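Side-chain contacts in beta-lactamase-like protein (Koribacter versatilis, PDB 6B9V), which is a metal-binding diphosphatase of the PhnP family, in the metallo-beta-lactamase fold, that cleaves reactive FAD photoproducts: residues A[86-89]-A[90-93]; A[236-239]-A[240-244]; A[208-212]-A[213-217]; A[108-111]-A[112-116]. All blocks are in the same frame, centred on the assembly; numbering follows the deposited sequence.

Interaction 1 (A[86-89]-A[90-93]); sequences GLDD and VRPL
Leu87 and Val90 lie askew to each other on the apolar side of the turn, CD1 of Leu87 touching CG2 of Val90 at 4.1 Å. In Val90 the CG1 branch is anti to the backbone N (chi1 174°), which leaves CG2 beside that nitrogen and on the side of Leu87. Val90 also packs on Phe59 of helix 59-66.

The backbone beneath is a short, weakly bonded helix 87-90 running into a 3-10 segment at 91-93, in the run of short helices that follows the manganese ligands Asp82 and His83 in this metallo-beta-lactamase fold. Val90 N reaches Leu87 O at 2.9 Å, and Arg91 N reaches Asp88 O at 3.3 Å.

Arg91 doubles back toward Asp88, three residues earlier, with its chain bent at chi2 and chi3. The bends bring CD against the backbone, Asp88 O to Arg91 CD being 3.1 Å, and turn the guanidinium toward the carboxylate. The two planes are steeply inclined, 84° apart. A salt bridge is the likely reading, but the modelled approach is too short to be trusted and its exact geometry is doubtful. Asp88 OD1 also hydrogen-bonds Tyr122 OH.

CD of Pro92 stands 3.3 Å from Asp89 O. The Asp89 carboxylate serves the subunit interface, OD1 forming a salt bridge with Arg39 of the second subunit, whose Met16 packs against Asp89, Arg91 and Pro92.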
loop_
_atom_site.group_PDB
_atom_site.type_symbol
_atom_site.label_atom_id
_atom_site.label_comp_id
_atom_site.label_asym_id
_atom_site.label_seq_id
_atom_site.Cartn_x
_atom_site.Cartn_y
_atom_site.Cartn_z
ATOM N N GLY A 86 2.396 -4.105 -3.973
ATOM C CA GLY A 86 0.955 -4.158 -4.228
ATOM C C GLY A 86 0.393 -5.487 -4.741
ATOM O O GLY A 86 -0.841 -5.656 -4.971
ATOM N N LEU A 87 1.292 -6.452 -4.918
ATOM C CA LEU A 87 0.862 -7.735 -5.474
ATOM C C LEU A 87 -0.159 -8.378 -4.527
ATOM O O LEU A 87 -1.101 -9.040 -4.969
ATOM C CB LEU A 87 2.056 -8.670 -5.712
ATOM C CG LEU A 87 1.683 -10.046 -6.279
ATOM C CD1 LEU A 87 1.007 -9.891 -7.640
ATOM C CD2 LEU A 87 2.916 -10.956 -6.390
ATOM N N ASP A 88 0.022 -8.159 -3.228
ATOM C CA ASP A 88 -0.940 -8.643 -2.238
ATOM C C ASP A 88 -2.354 -8.177 -2.607
ATOM O O ASP A 88 -3.332 -8.939 -2.519
ATOM C CB ASP A 88 -0.549 -8.147 -0.833
ATOM C CG ASP A 88 -1.623 -8.415 0.199
ATOM O OD1 ASP A 88 -1.855 -9.601 0.501
ATOM O OD2 ASP A 88 -2.225 -7.441 0.709
ATOM N N ASP A 89 -2.454 -6.934 -3.063
ATOM C CA ASP A 89 -3.753 -6.335 -3.355
ATOM C C ASP A 89 -4.271 -6.717 -4.726
ATOM O O ASP A 89 -5.410 -6.404 -5.058
ATOM C CB ASP A 89 -3.680 -4.816 -3.206
ATOM C CG ASP A 89 -3.897 -4.385 -1.759
ATOM O OD1 ASP A 89 -4.766 -4.998 -1.098
ATOM O OD2 ASP A 89 -3.216 -3.466 -1.281
ATOM N N VAL A 90 -3.451 -7.402 -5.519
ATOM C CA VAL A 90 -3.988 -8.031 -6.741
ATOM C C VAL A 90 -4.937 -9.253 -6.474
ATOM O O VAL A 90 -5.778 -9.601 -7.303
ATOM C CB VAL A 90 -2.822 -8.461 -7.682
ATOM C CG1 VAL A 90 -3.322 -9.238 -8.895
ATOM C CG2 VAL A 90 -2.040 -7.230 -8.137
ATOM N N ARG A 91 -4.830 -9.878 -5.305
ATOM C CA ARG A 91 -5.561 -11.127 -5.027
ATOM C C ARG A 91 -7.080 -11.180 -5.345
ATOM O O ARG A 91 -7.543 -12.172 -5.913
ATOM C CB ARG A 91 -5.323 -11.516 -3.560
ATOM C CG ARG A 91 -4.030 -12.323 -3.369
ATOM C CD ARG A 91 -3.327 -12.040 -2.039
ATOM N NE ARG A 91 -4.250 -12.034 -0.907
ATOM C CZ ARG A 91 -3.879 -11.853 0.356
ATOM N NH1 ARG A 91 -2.602 -11.668 0.649
ATOM N NH2 ARG A 91 -4.783 -11.856 1.325
ATOM N N PRO A 92 -7.862 -10.123 -5.037
ATOM C CA PRO A 92 -9.293 -10.268 -5.358
ATOM C C PRO A 92 -9.617 -10.255 -6.860
ATOM O O PRO A 92 -10.738 -10.598 -7.239
ATOM C CB PRO A 92 -9.939 -9.048 -4.677
ATOM C CG PRO A 92 -8.905 -8.528 -3.725
ATOM C CD PRO A 92 -7.591 -8.845 -4.356
ATOM N N LEU A 93 -8.670 -9.855 -7.704
ATOM C CA LEU A 93 -8.891 -9.926 -9.146
ATOM C C LEU A 93 -8.432 -11.258 -9.734
ATOM O O LEU A 93 -8.615 -11.510 -10.931
ATOM C CB LEU A 93 -8.166 -8.779 -9.869
ATOM C CG LEU A 93 -8.692 -7.379 -9.539
ATOM C CD1 LEU A 93 -7.889 -6.315 -10.286
ATOM C CD2 LEU A 93 -10.192 -7.261 -9.836
#

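Interaction 2 (A[236-239]-A[240-244]); sequences LPHE and ETNRQ
Thr241 reaches back one helical turn to Pro237, and here the contact is tightest. Pro237 O accepts twice from the same residue: from the hydroxyl, Thr241 OG1 to Pro237 O 2.6 Å, and from the amide, Thr241 N to Pro237 O 3.1 Å. The hydroxyl lies beside the backbone N (chi1 -60°), which brings it to the carbonyl, tilted 16° from its plane, while the amide comes from farther above it. OG1 also rests against the proline ring, 3.6 Å from Pro237 CD, the two side chains crossing at about a right angle.

One residue further on, Asn242 lays its amide nitrogen over one face of the His238 ring, ND2 to NE2 3.2 Å, with ring and amide planes 70° apart; the angle rules out a hydrogen bond. Each group finds its polar partner beyond the turn: His238 ND1 bonds Arg37, and Asn242 OD1 bonds Leu251 N of strand 249-251.

The other flank is looser and wet. Glu239 and Arg243 do not pair directly, Glu239 OE2 staying 4.8 Å from Arg243 NH1. Water joins Glu239 OE1 to Asn242 ND2, at 3.0 Å from OE1, and a second water sits between Glu239 OE2 and Arg243 NH1, its bond to the arginine weak. The arrangement is a helix N-terminus with Pro237 at the N-cap, beginning helix 238-244 of the beta-alpha-beta unit between strands 226-230 and 249-251, just after the zinc ligand His234.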
loop_
_atom_site.group_PDB
_atom_site.type_symbol
_atom_site.label_atom_id
_atom_site.label_comp_id
_atom_site.label_asym_id
_atom_site.label_seq_id
_atom_site.Cartn_x
_atom_site.Cartn_y
_atom_site.Cartn_z
ATOM N N LEU A 236 10.876 18.354 -7.495
ATOM C CA LEU A 236 10.406 18.931 -8.755
ATOM C C LEU A 236 8.942 19.387 -8.698
ATOM O O LEU A 236 8.030 18.556 -8.755
ATOM C CB LEU A 236 10.576 17.911 -9.892
ATOM C CG LEU A 236 11.977 17.329 -10.126
ATOM C CD1 LEU A 236 11.968 16.219 -11.179
ATOM C CD2 LEU A 236 12.913 18.423 -10.548
ATOM N N PRO A 237 8.712 20.709 -8.612
ATOM C CA PRO A 237 7.352 21.278 -8.634
ATOM C C PRO A 237 6.713 21.038 -9.994
ATOM O O PRO A 237 7.385 21.251 -11.001
ATOM C CB PRO A 237 7.582 22.781 -8.392
ATOM C CG PRO A 237 8.998 22.901 -7.901
ATOM C CD PRO A 237 9.742 21.757 -8.514
ATOM N N HIS A 238 5.454 20.619 -10.050
ATOM C CA HIS A 238 4.921 20.154 -11.332
ATOM C C HIS A 238 4.829 21.273 -12.378
ATOM O O HIS A 238 5.478 21.214 -13.433
ATOM C CB HIS A 238 3.546 19.498 -11.150
ATOM C CG HIS A 238 2.999 18.912 -12.417
ATOM N ND1 HIS A 238 3.386 17.677 -12.891
ATOM C CD2 HIS A 238 2.120 19.409 -13.322
ATOM C CE1 HIS A 238 2.775 17.439 -14.039
ATOM N NE2 HIS A 238 1.984 18.466 -14.313
ATOM N N GLU A 239 4.048 22.303 -12.082
ATOM C CA GLU A 239 3.735 23.313 -13.070
ATOM C C GLU A 239 4.965 24.168 -13.363
ATOM O O GLU A 239 5.234 24.507 -14.516
ATOM C CB GLU A 239 2.562 24.179 -12.600
ATOM C CG GLU A 239 1.881 24.993 -13.700
ATOM C CD GLU A 239 1.223 24.127 -14.769
ATOM O OE1 GLU A 239 0.890 22.952 -14.492
ATOM O OE2 GLU A 239 1.045 24.625 -15.900
ATOM N N GLU A 240 5.723 24.498 -12.325
ATOM C CA GLU A 240 6.870 25.371 -12.510
ATOM C C GLU A 240 7.922 24.685 -13.381
ATOM O O GLU A 240 8.561 25.341 -14.201
ATOM C CB GLU A 240 7.475 25.783 -11.163
ATOM C CG GLU A 240 8.337 27.020 -11.272
ATOM C CD GLU A 240 8.771 27.568 -9.926
ATOM O OE1 GLU A 240 8.224 27.134 -8.880
ATOM O OE2 GLU A 240 9.656 28.450 -9.924
ATOM N N THR A 241 8.081 23.373 -13.203
ATOM C CA THR A 241 9.026 22.597 -14.002
ATOM C C THR A 241 8.526 22.476 -15.427
ATOM O O THR A 241 9.297 22.634 -16.364
ATOM C CB THR A 241 9.260 21.178 -13.432
ATOM O OG1 THR A 241 9.792 21.264 -12.109
ATOM C CG2 THR A 241 10.239 20.387 -14.298
ATOM N N ASN A 242 7.237 22.191 -15.598
ATOM C CA ASN A 242 6.711 22.006 -16.951
ATOM C C ASN A 242 6.723 23.291 -17.769
ATOM O O ASN A 242 6.876 23.256 -18.992
ATOM C CB ASN A 242 5.298 21.428 -16.914
ATOM C CG ASN A 242 5.301 19.920 -16.803
ATOM O OD1 ASN A 242 6.349 19.282 -16.924
ATOM N ND2 ASN A 242 4.142 19.342 -16.557
ATOM N N ARG A 243 6.576 24.423 -17.093
ATOM C CA ARG A 243 6.630 25.711 -17.778
ATOM C C ARG A 243 8.015 25.950 -18.384
ATOM O O ARG A 243 8.156 26.681 -19.369
ATOM C CB ARG A 243 6.252 26.842 -16.808
ATOM C CG ARG A 243 5.825 28.150 -17.468
ATOM C CD ARG A 243 4.885 28.953 -16.560
ATOM N NE ARG A 243 5.474 29.243 -15.254
ATOM C CZ ARG A 243 5.007 28.777 -14.099
ATOM N NH1 ARG A 243 3.931 28.000 -14.079
ATOM N NH2 ARG A 243 5.614 29.093 -12.959
ATOM N N GLN A 244 9.033 25.318 -17.808
ATOM C CA GLN A 244 10.414 25.581 -18.205
ATOM C C GLN A 244 11.018 24.548 -19.180
ATOM O O GLN A 244 12.066 24.811 -19.763
ATOM C CB GLN A 244 11.316 25.674 -16.962
ATOM C CG GLN A 244 11.282 27.026 -16.224
ATOM C CD GLN A 244 11.031 26.889 -14.721
ATOM O OE1 GLN A 244 11.624 26.040 -14.045
ATOM N NE2 GLN A 244 10.132 27.714 -14.200
HETATM O O HOH W 1 1.794 21.097 -16.620
HETATM O O HOH W 2 1.487 27.157 -16.242
#

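Interaction 3 (A[208-212]-A[213-217]); sequences THSTL and DNSVS. With PO4 (phosphate ion), chain E.
Side-chain hydrogen bonds gather on the hydroxyl of Ser210; with chi1 at -177° it points at the helix start, where Asn214 and Ser215 meet it. Asn214 gives it a straight bond, ND2 to Ser210 OG 2.9 Å with an N-H...O angle of 164°, the hydroxyl lying in the amide plane. The hydroxyls of Ser210 and Ser215 also meet, OG to OG 2.8 Å, and Ser215 OG is bonded as well to Asp199 O.

Capping comes next. Thr211 OG1, placed between its own N and carbonyl carbon (chi1 66°), accepts from Asn214 N at 3.0 Å. Regular backbone bonding then takes over, Ser215 N to Thr211 O and Val216 N to Leu212 O both 2.9 Å.

A phosphate ion, probably from the crystallisation liquor, meets His209. NE2 of His209 donates to it, at 2.9 Å to O2 and 3.1 Å to O3, the phosphorus in the ring plane, while ND1 is held by Asp199. The ring also meets the metal ligands His160 and His231. Thr211 is thus the N-cap of helix 212-222, and the preceding loop carries His209 to the dimanganese site of the metallo-beta-lactamase fold.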
loop_
_atom_site.group_PDB
_atom_site.type_symbol
_atom_site.label_atom_id
_atom_site.label_comp_id
_atom_site.label_asym_id
_atom_site.label_seq_id
_atom_site.Cartn_x
_atom_site.Cartn_y
_atom_site.Cartn_z
ATOM N N THR A 208 21.284 5.983 -8.537
ATOM C CA THR A 208 20.538 4.952 -9.264
ATOM C C THR A 208 19.418 5.496 -10.136
ATOM O O THR A 208 18.706 4.718 -10.778
ATOM C CB THR A 208 19.937 3.887 -8.299
ATOM O OG1 THR A 208 19.026 4.514 -7.398
ATOM C CG2 THR A 208 21.043 3.192 -7.497
ATOM N N HIS A 209 19.265 6.824 -10.175
ATOM C CA HIS A 209 18.199 7.436 -10.968
ATOM C C HIS A 209 18.794 8.488 -11.907
ATOM O O HIS A 209 20.000 8.710 -11.904
ATOM C CB HIS A 209 17.112 8.039 -10.053
ATOM C CG HIS A 209 16.268 7.010 -9.365
ATOM N ND1 HIS A 209 15.121 6.484 -9.930
ATOM C CD2 HIS A 209 16.400 6.391 -8.159
ATOM C CE1 HIS A 209 14.589 5.594 -9.113
ATOM N NE2 HIS A 209 15.341 5.521 -8.029
ATOM N N SER A 210 17.959 9.096 -12.741
ATOM C CA SER A 210 18.419 10.105 -13.693
ATOM C C SER A 210 17.922 11.481 -13.256
ATOM O O SER A 210 16.825 11.584 -12.707
ATOM C CB SER A 210 17.917 9.783 -15.108
ATOM O OG SER A 210 18.421 10.714 -16.043
ATOM N N THR A 211 18.720 12.524 -13.501
ATOM C CA THR A 211 18.309 13.893 -13.208
ATOM C C THR A 211 17.444 14.461 -14.314
ATOM O O THR A 211 17.416 13.940 -15.435
ATOM C CB THR A 211 19.515 14.846 -13.030
ATOM O OG1 THR A 211 20.221 14.968 -14.275
ATOM C CG2 THR A 211 20.448 14.325 -11.951
ATOM N N LEU A 212 16.759 15.547 -13.991
ATOM C CA LEU A 212 15.967 16.280 -14.974
ATOM C C LEU A 212 16.816 16.623 -16.194
ATOM O O LEU A 212 16.401 16.386 -17.332
ATOM C CB LEU A 212 15.390 17.563 -14.348
ATOM C CG LEU A 212 14.292 18.287 -15.129
ATOM C CD1 LEU A 212 13.024 17.435 -15.174
ATOM C CD2 LEU A 212 14.002 19.643 -14.497
ATOM N N ASP A 213 18.010 17.168 -15.958
ATOM C CA ASP A 213 18.853 17.625 -17.060
ATOM C C ASP A 213 19.313 16.442 -17.907
ATOM O O ASP A 213 19.325 16.498 -19.147
ATOM C CB ASP A 213 20.059 18.411 -16.525
ATOM C CG ASP A 213 20.898 19.015 -17.631
ATOM O OD1 ASP A 213 20.512 20.085 -18.150
ATOM O OD2 ASP A 213 21.946 18.424 -17.977
ATOM N N ASN A 214 19.685 15.361 -17.230
ATOM C CA ASN A 214 20.157 14.175 -17.934
ATOM C C ASN A 214 19.070 13.563 -18.806
ATOM O O ASN A 214 19.312 13.148 -19.949
ATOM C CB ASN A 214 20.671 13.128 -16.946
ATOM C CG ASN A 214 21.396 11.991 -17.645
ATOM O OD1 ASN A 214 22.366 12.222 -18.359
ATOM N ND2 ASN A 214 20.921 10.764 -17.455
ATOM N N SER A 215 17.858 13.532 -18.268
ATOM C CA SER A 215 16.748 12.912 -18.972
ATOM C C SER A 215 16.262 13.805 -20.101
ATOM O O SER A 215 15.789 13.312 -21.117
ATOM C CB SER A 215 15.626 12.578 -17.993
ATOM O OG SER A 215 16.031 11.453 -17.222
ATOM N N VAL A 216 16.410 15.115 -19.943
ATOM C CA VAL A 216 16.198 16.010 -21.082
ATOM C C VAL A 216 17.214 15.731 -22.211
ATOM O O VAL A 216 16.839 15.692 -23.393
ATOM C CB VAL A 216 16.267 17.491 -20.661
ATOM C CG1 VAL A 216 16.407 18.390 -21.882
ATOM C CG2 VAL A 216 15.018 17.876 -19.841
ATOM N N SER A 217 18.491 15.534 -21.868
ATOM C CA SER A 217 19.490 15.189 -22.895
ATOM C C SER A 217 19.178 13.889 -23.644
ATOM O O SER A 217 19.294 13.810 -24.891
ATOM C CB SER A 217 20.880 15.078 -22.277
ATOM O OG SER A 217 21.369 16.361 -21.979
HETATM P P PO4 E . 13.846 2.835 -6.185
HETATM O O1 PO4 E . 12.882 1.855 -6.863
HETATM O O2 PO4 E . 13.370 4.253 -6.356
HETATM O O3 PO4 E . 15.221 2.720 -6.802
HETATM O O4 PO4 E . 13.913 2.538 -4.698
#

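Interaction 4 (A[108-111]-A[112-116]); sequences ANEK and TERVL
Asn109 OD1 takes two bonds from Thr112, 2.9 Å from Thr112 N and 2.8 Å from Thr112 OG1. The amide nitrogen lies close to the line of the side-chain C=O, whereas the hydroxyl is tilted from the carbonyl plane. CG of Asn109 sits between its own N and carbonyl carbon (chi1 62°), which turns OD1 back over the start of the helix. One acceptor thereby answers both the Thr112 amide, which lies in the first turn, and its hydroxyl. The backbone carbonyl of Asn109 is used too, Glu113 N reaching Asn109 O at 2.9 Å.

This is the N-cap of helix 110-119, where strand 104-108 of a mixed sheet passes into the helix; Thr112 packs near the manganese ligand His78, and Ala108 CB touches Thr112 CG2 at 3.7 Å.

On the outer side, Arg114 grips the Glu110 carboxylate side-on with two nitrogens. NH2 meets Glu110 OE1 at 2.9 Å, almost straight (176°), and NE meets Glu110 OE2 at 3.2 Å; each oxygen uses its syn lone pair, and the planes are 23° apart. Lys111 CG lies over one face of the guanidinium, toward the rim, 4.0 Å from Arg114 NH2. Glu113 spends its oxygens on other charges, OE1 on Arg140 and OE2 on Lys117. Lys111, Arg114 and Val115 also pack on Tyr122 of the second subunit.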
loop_
_atom_site.group_PDB
_atom_site.type_symbol
_atom_site.label_atom_id
_atom_site.label_comp_id
_atom_site.label_asym_id
_atom_site.label_seq_id
_atom_site.Cartn_x
_atom_site.Cartn_y
_atom_site.Cartn_z
ATOM N N ALA A 108 8.378 -11.600 -15.359
ATOM C CA ALA A 108 9.509 -10.950 -14.697
ATOM C C ALA A 108 10.820 -11.604 -15.072
ATOM O O ALA A 108 10.847 -12.787 -15.437
ATOM C CB ALA A 108 9.320 -10.974 -13.168
ATOM N N ASN A 109 11.914 -10.849 -14.999
ATOM C CA ASN A 109 13.220 -11.468 -15.192
ATOM C C ASN A 109 13.577 -12.285 -13.955
ATOM O O ASN A 109 12.848 -12.254 -12.958
ATOM C CB ASN A 109 14.310 -10.424 -15.523
ATOM C CG ASN A 109 14.541 -9.409 -14.414
ATOM O OD1 ASN A 109 14.155 -9.607 -13.263
ATOM N ND2 ASN A 109 15.196 -8.307 -14.765
ATOM N N GLU A 110 14.685 -13.014 -14.012
ATOM C CA GLU A 110 15.023 -13.945 -12.936
ATOM C C GLU A 110 15.231 -13.250 -11.576
ATOM O O GLU A 110 14.802 -13.774 -10.543
ATOM C CB GLU A 110 16.266 -14.752 -13.313
ATOM C CG GLU A 110 16.588 -15.906 -12.371
ATOM C CD GLU A 110 17.206 -15.446 -11.053
ATOM O OE1 GLU A 110 17.997 -14.472 -11.071
ATOM O OE2 GLU A 110 16.879 -16.044 -10.003
ATOM N N LYS A 111 15.900 -12.102 -11.550
ATOM C CA LYS A 111 16.150 -11.461 -10.254
ATOM C C LYS A 111 14.833 -10.977 -9.619
ATOM O O LYS A 111 14.608 -11.093 -8.391
ATOM C CB LYS A 111 17.136 -10.299 -10.395
ATOM C CG LYS A 111 17.800 -9.919 -9.063
ATOM C CD LYS A 111 18.604 -8.626 -9.159
ATOM C CE LYS A 111 19.308 -8.302 -7.845
ATOM N NZ LYS A 111 18.360 -8.142 -6.707
ATOM N N THR A 112 13.941 -10.474 -10.467
ATOM C CA THR A 112 12.659 -9.976 -9.983
ATOM C C THR A 112 11.772 -11.145 -9.511
ATOM O O THR A 112 11.118 -11.063 -8.462
ATOM C CB THR A 112 11.966 -9.151 -11.068
ATOM O OG1 THR A 112 12.818 -8.046 -11.434
ATOM C CG2 THR A 112 10.628 -8.626 -10.579
ATOM N N GLU A 113 11.767 -12.227 -10.285
ATOM C CA GLU A 113 11.079 -13.447 -9.895
ATOM C C GLU A 113 11.566 -13.924 -8.526
ATOM O O GLU A 113 10.756 -14.257 -7.670
ATOM C CB GLU A 113 11.295 -14.540 -10.945
ATOM C CG GLU A 113 10.751 -15.890 -10.532
ATOM C CD GLU A 113 11.169 -16.993 -11.483
ATOM O OE1 GLU A 113 11.393 -16.697 -12.675
ATOM O OE2 GLU A 113 11.294 -18.148 -11.032
ATOM N N ARG A 114 12.892 -13.948 -8.336
ATOM C CA ARG A 114 13.506 -14.384 -7.072
ATOM C C ARG A 114 12.969 -13.570 -5.878
ATOM O O ARG A 114 12.576 -14.133 -4.818
ATOM C CB ARG A 114 15.036 -14.254 -7.156
ATOM C CG ARG A 114 15.838 -15.148 -6.216
ATOM C CD ARG A 114 17.308 -14.684 -6.116
ATOM N NE ARG A 114 17.897 -14.370 -7.420
ATOM C CZ ARG A 114 19.056 -13.742 -7.597
ATOM N NH1 ARG A 114 19.777 -13.353 -6.555
ATOM N NH2 ARG A 114 19.501 -13.502 -8.827
ATOM N N VAL A 115 12.949 -12.250 -6.051
ATOM C CA VAL A 115 12.430 -11.386 -4.989
ATOM C C VAL A 115 10.927 -11.600 -4.743
ATOM O O VAL A 115 10.487 -11.693 -3.589
ATOM C CB VAL A 115 12.694 -9.890 -5.306
ATOM C CG1 VAL A 115 12.044 -8.996 -4.257
ATOM C CG2 VAL A 115 14.200 -9.625 -5.409
ATOM N N LEU A 116 10.138 -11.672 -5.809
ATOM C CA LEU A 116 8.693 -11.902 -5.668
ATOM C C LEU A 116 8.357 -13.212 -4.944
ATOM O O LEU A 116 7.501 -13.235 -4.044
ATOM C CB LEU A 116 7.998 -11.903 -7.036
ATOM C CG LEU A 116 7.843 -10.560 -7.758
ATOM C CD1 LEU A 116 7.321 -10.788 -9.172
ATOM C CD2 LEU A 116 6.905 -9.619 -6.997
#

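How the interactions relate
Interactions 1 and 4 form one pair and interactions 2 and 3 another. In the first, Leu87 packs on Leu116, CD2 to CD2 4.3 Å, and both contacts also face the second subunit; in the second, Thr241 and Leu236 rest on Leu212, Thr241 CG2 to Leu212 CD2 being 3.8 Å. Interaction 1 is the most buried, the other three only partly so. Interactions 3 and 4 have an N-cap side chain that accepts from a backbone amide; in interaction 2 the N-cap is proline, and its carbonyl takes a threonine hydroxyl as well as an amide. Charge pairing is direct in interaction 4, doubtful in its geometry in interaction 1, and water-mediated in interaction 2; only interaction 3 holds the phosphate.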